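Local coordinates for protein EST1E (Clostridium proteoclasticum, PDB 2WTM) that probably hydrolyses ester bonds as a promiscuous feruloyl esterase of the alpha/beta-hydrolase fold, releasing ferulic acid from its esters, at residues A[71-83]-A[166-179]. Residues are numbered along the deposited sequence; the frame is centred on the assembly and turned at random.
Sequences DGKFEDHTLFKWL and RKLKGNYVRVAQTI
Phe74, Glu75 and Asp76, in the short 3-10 turn ahead of helix 79-93 of the alpha/beta-hydrolase core, meet strand 166-169, part of an insertion between the sheet strands 125-131 and 192-197. Polar contacts hold this end. Lys169 N donates a nearly straight hydrogen bond (171°) to a lone pair of Glu75 O, 3.0 Å away, and the extended Lys169 side chain carries NZ to the syn lone pair of Asp76 OD1, a salt bridge of 2.8 Å. Farther along, a water bridges Leu79 N and Tyr172 O, lying over the Tyr172 ring.

Aromatic contacts come next. Arg166 CD sits over the centre of the Phe74 face, 3.9 Å from its centroid, while Lys167 O approaches that ring's edge. Tyr172 and His77 form an offset edge-to-face pair, planes 70° apart, with Tyr172 CE1 3.5 Å from His77 NE2. His77 ND1 donates a hydrogen bond to Phe74 O, which helps fix the ring's rotation; His77 NE2 and Tyr172 OH both bond Gln109, beside the probable nucleophile Ser108.

The remaining packing is apolar. Ile179 CD1 touches Leu79 CD1, and Thr78, N-cap of the helix, rests against Val175 CG2. A chi1 of 167° at Val175 swings CG1 over the Phe80 face, 3.4 Å from Phe80 CD1.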
# COMPACT_ATOMS: atom_id res chain seq x y z
N ASP A 71 8.98 14.80 6.27
CA ASP A 71 7.63 15.32 6.40
C ASP A 71 6.68 14.23 6.94
O ASP A 71 7.02 13.04 6.93
CB ASP A 71 7.09 15.84 5.06
CG ASP A 71 7.77 17.17 4.60
OD1 ASP A 71 8.28 17.87 5.52
OD2 ASP A 71 7.63 17.50 3.41
N GLY A 72 5.48 14.69 7.30
CA GLY A 72 4.38 13.87 7.78
C GLY A 72 4.43 13.69 9.26
O GLY A 72 5.49 13.81 9.88
N LYS A 73 3.29 13.35 9.85
CA LYS A 73 3.16 13.09 11.27
C LYS A 73 3.25 11.59 11.52
O LYS A 73 2.64 10.78 10.74
CB LYS A 73 1.76 13.55 11.80
CG LYS A 73 1.50 15.05 11.78
CD LYS A 73 0.00 15.32 12.31
CE LYS A 73 -0.36 16.80 12.43
N PHE A 74 3.91 11.22 12.58
CA PHE A 74 4.06 9.83 12.94
C PHE A 74 2.72 9.11 12.92
O PHE A 74 2.59 7.97 12.42
CB PHE A 74 4.68 9.74 14.35
CG PHE A 74 4.75 8.39 14.87
CD1 PHE A 74 5.82 7.57 14.56
CD2 PHE A 74 3.69 7.85 15.62
CE1 PHE A 74 5.86 6.26 15.02
CE2 PHE A 74 3.73 6.51 16.11
CZ PHE A 74 4.83 5.74 15.79
N GLU A 75 1.71 9.79 13.45
CA GLU A 75 0.41 9.14 13.59
C GLU A 75 -0.20 8.74 12.26
O GLU A 75 -1.08 7.88 12.26
CB GLU A 75 -0.58 10.03 14.36
CG GLU A 75 -1.00 11.28 13.67
CD GLU A 75 -1.56 12.33 14.62
OE1 GLU A 75 -0.80 12.91 15.43
OE2 GLU A 75 -2.77 12.59 14.54
N ASP A 76 0.19 9.41 11.20
CA ASP A 76 -0.44 9.17 9.89
C ASP A 76 0.40 8.22 9.05
O ASP A 76 0.13 8.03 7.87
CB ASP A 76 -0.54 10.50 9.16
CG ASP A 76 -1.58 11.40 9.76
OD1 ASP A 76 -2.64 10.91 10.10
OD2 ASP A 76 -1.33 12.61 9.91
N HIS A 77 1.49 7.69 9.59
CA HIS A 77 2.33 6.73 8.78
C HIS A 77 1.68 5.39 8.73
O HIS A 77 0.96 5.00 9.62
CB HIS A 77 3.74 6.64 9.30
CG HIS A 77 4.06 5.51 10.23
ND1 HIS A 77 3.94 5.61 11.60
CD2 HIS A 77 4.61 4.29 9.99
CE1 HIS A 77 4.41 4.48 12.16
NE2 HIS A 77 4.80 3.66 11.20
N THR A 78 1.91 4.65 7.61
CA THR A 78 1.44 3.29 7.45
C THR A 78 2.56 2.62 6.63
O THR A 78 3.42 3.24 5.97
CB THR A 78 0.14 3.14 6.65
OG1 THR A 78 0.38 3.39 5.26
CG2 THR A 78 -1.00 4.05 7.17
N LEU A 79 2.48 1.33 6.54
CA LEU A 79 3.43 0.55 5.71
C LEU A 79 3.25 0.84 4.22
O LEU A 79 4.20 0.70 3.44
CB LEU A 79 3.29 -0.97 5.95
CG LEU A 79 3.91 -1.37 7.30
CD1 LEU A 79 3.46 -2.80 7.68
CD2 LEU A 79 5.36 -1.26 7.31
N PHE A 80 2.02 1.17 3.77
CA PHE A 80 1.85 1.55 2.32
C PHE A 80 2.64 2.86 2.09
O PHE A 80 3.30 3.00 1.07
CB PHE A 80 0.42 1.78 1.97
CG PHE A 80 -0.38 0.54 1.71
CD1 PHE A 80 0.10 -0.72 1.83
CD2 PHE A 80 -1.74 0.71 1.41
CE1 PHE A 80 -0.74 -1.84 1.61
CE2 PHE A 80 -2.55 -0.37 1.19
CZ PHE A 80 -2.05 -1.64 1.30
N LYS A 81 2.52 3.83 3.01
CA LYS A 81 3.33 5.06 2.83
C LYS A 81 4.82 4.77 2.81
O LYS A 81 5.54 5.31 1.94
CB LYS A 81 2.97 6.09 3.88
CG LYS A 81 1.51 6.52 3.77
CD LYS A 81 1.14 7.69 4.70
CE LYS A 81 -0.40 7.97 4.75
NZ LYS A 81 -0.69 9.25 5.48
N TRP A 82 5.30 3.99 3.77
CA TRP A 82 6.68 3.60 3.77
C TRP A 82 7.11 2.89 2.49
O TRP A 82 8.20 3.15 1.95
CB TRP A 82 7.03 2.72 5.00
CG TRP A 82 7.22 3.52 6.26
CD1 TRP A 82 6.65 4.73 6.61
CD2 TRP A 82 8.11 3.15 7.34
NE1 TRP A 82 7.16 5.12 7.88
CE2 TRP A 82 8.07 4.18 8.30
CE3 TRP A 82 8.99 2.08 7.53
CZ2 TRP A 82 8.88 4.12 9.46
CZ3 TRP A 82 9.80 2.04 8.61
CH2 TRP A 82 9.74 3.04 9.58
N LEU A 83 6.28 2.00 1.96
CA LEU A 83 6.72 1.26 0.74
C LEU A 83 6.77 2.29 -0.42
O LEU A 83 7.70 2.30 -1.25
CB LEU A 83 5.77 0.11 0.43
CG LEU A 83 6.00 -0.98 1.43
CD1 LEU A 83 4.95 -1.96 1.23
CD2 LEU A 83 7.39 -1.59 1.31
N ARG A 166 3.49 9.01 21.80
CA ARG A 166 3.11 9.08 20.39
C ARG A 166 1.67 8.59 20.25
O ARG A 166 1.10 7.91 21.14
CB ARG A 166 4.01 8.18 19.59
CG ARG A 166 5.40 8.79 19.45
CD ARG A 166 6.29 7.83 18.79
NE ARG A 166 7.58 8.47 18.51
CZ ARG A 166 8.63 8.35 19.31
NH1 ARG A 166 8.61 7.56 20.38
NH2 ARG A 166 9.78 8.98 18.98
N LYS A 167 1.10 8.90 19.10
CA LYS A 167 -0.23 8.51 18.74
C LYS A 167 -0.13 7.81 17.38
O LYS A 167 0.64 8.21 16.55
CB LYS A 167 -1.10 9.76 18.55
CG LYS A 167 -1.27 10.72 19.69
CD LYS A 167 -2.15 11.87 19.25
CE LYS A 167 -2.56 12.85 20.36
NZ LYS A 167 -3.48 13.88 19.74
N LEU A 168 -1.00 6.86 17.14
CA LEU A 168 -1.00 6.17 15.86
C LEU A 168 -2.44 5.94 15.43
O LEU A 168 -3.19 5.28 16.15
CB LEU A 168 -0.22 4.87 15.96
CG LEU A 168 -0.04 4.05 14.68
CD1 LEU A 168 0.91 4.88 13.72
CD2 LEU A 168 0.51 2.67 14.96
N LYS A 169 -2.81 6.36 14.21
CA LYS A 169 -4.16 6.08 13.71
C LYS A 169 -4.34 4.62 13.38
O LYS A 169 -3.44 3.92 12.97
CB LYS A 169 -4.47 6.96 12.50
CG LYS A 169 -4.59 8.42 12.83
CD LYS A 169 -4.90 9.25 11.67
CE LYS A 169 -5.07 10.75 12.18
NZ LYS A 169 -5.15 11.65 10.95
N GLY A 170 -5.56 4.11 13.57
CA GLY A 170 -5.80 2.67 13.30
C GLY A 170 -5.69 2.32 11.85
O GLY A 170 -5.55 1.14 11.52
N ASN A 171 -5.59 3.33 10.99
CA ASN A 171 -5.29 3.05 9.58
C ASN A 171 -3.96 2.25 9.45
O ASN A 171 -3.80 1.44 8.55
CB ASN A 171 -5.09 4.37 8.78
CG ASN A 171 -6.39 5.12 8.59
OD1 ASN A 171 -7.48 4.54 8.81
ND2 ASN A 171 -6.32 6.40 8.23
N TYR A 172 -2.99 2.52 10.31
CA TYR A 172 -1.74 1.73 10.31
C TYR A 172 -2.13 0.22 10.33
O TYR A 172 -1.57 -0.56 9.55
CB TYR A 172 -0.83 2.10 11.50
CG TYR A 172 0.43 1.22 11.56
CD1 TYR A 172 1.64 1.67 11.19
CD2 TYR A 172 0.34 -0.09 11.97
CE1 TYR A 172 2.72 0.84 11.17
CE2 TYR A 172 1.41 -0.94 11.96
CZ TYR A 172 2.63 -0.47 11.58
OH TYR A 172 3.75 -1.29 11.59
N VAL A 173 -3.02 -0.16 11.25
CA VAL A 173 -3.48 -1.55 11.40
C VAL A 173 -4.32 -2.05 10.20
O VAL A 173 -4.07 -3.13 9.71
CB VAL A 173 -4.28 -1.77 12.72
CG1 VAL A 173 -4.78 -3.21 12.88
CG2 VAL A 173 -3.39 -1.30 13.91
N ARG A 174 -5.24 -1.21 9.73
CA ARG A 174 -6.03 -1.54 8.51
C ARG A 174 -5.16 -1.92 7.34
O ARG A 174 -5.42 -2.85 6.62
CB ARG A 174 -6.95 -0.40 8.18
CG ARG A 174 -7.94 -0.02 9.27
CD ARG A 174 -8.92 0.99 8.89
NE ARG A 174 -9.81 1.35 9.98
CZ ARG A 174 -10.95 0.73 10.24
NH1 ARG A 174 -11.35 -0.26 9.47
NH2 ARG A 174 -11.72 1.12 11.25
N VAL A 175 -4.06 -1.15 7.16
CA VAL A 175 -3.10 -1.42 6.11
C VAL A 175 -2.28 -2.66 6.40
O VAL A 175 -2.08 -3.52 5.56
CB VAL A 175 -2.19 -0.19 5.91
CG1 VAL A 175 -1.00 -0.53 5.07
CG2 VAL A 175 -2.98 0.98 5.33
N ALA A 176 -1.74 -2.76 7.59
CA ALA A 176 -0.87 -3.87 7.94
C ALA A 176 -1.55 -5.21 7.75
O ALA A 176 -0.94 -6.21 7.33
CB ALA A 176 -0.37 -3.75 9.38
N GLN A 177 -2.79 -5.26 8.16
CA GLN A 177 -3.51 -6.50 8.05
C GLN A 177 -3.57 -7.07 6.61
O GLN A 177 -3.78 -8.29 6.42
CB GLN A 177 -4.95 -6.28 8.56
CG GLN A 177 -5.12 -6.17 10.07
CD GLN A 177 -6.59 -6.10 10.45
OE1 GLN A 177 -7.43 -5.76 9.65
NE2 GLN A 177 -6.87 -6.36 11.74
N THR A 178 -3.42 -6.18 5.60
CA THR A 178 -3.58 -6.63 4.20
C THR A 178 -2.36 -7.37 3.68
O THR A 178 -2.37 -7.99 2.63
CB THR A 178 -3.89 -5.51 3.31
OG1 THR A 178 -2.71 -4.72 3.04
CG2 THR A 178 -5.09 -4.69 3.80
N ILE A 179 -1.26 -7.22 4.36
CA ILE A 179 0.06 -7.62 3.81
C ILE A 179 0.34 -9.06 4.10
O ILE A 179 0.42 -9.49 5.25
CB ILE A 179 1.17 -6.73 4.35
CG1 ILE A 179 0.99 -5.32 3.85
CG2 ILE A 179 2.58 -7.16 3.87
CD1 ILE A 179 1.80 -4.29 4.49
O HOH W 1 -3.12 14.33 10.57
O HOH W 2 0.82 -0.12 8.42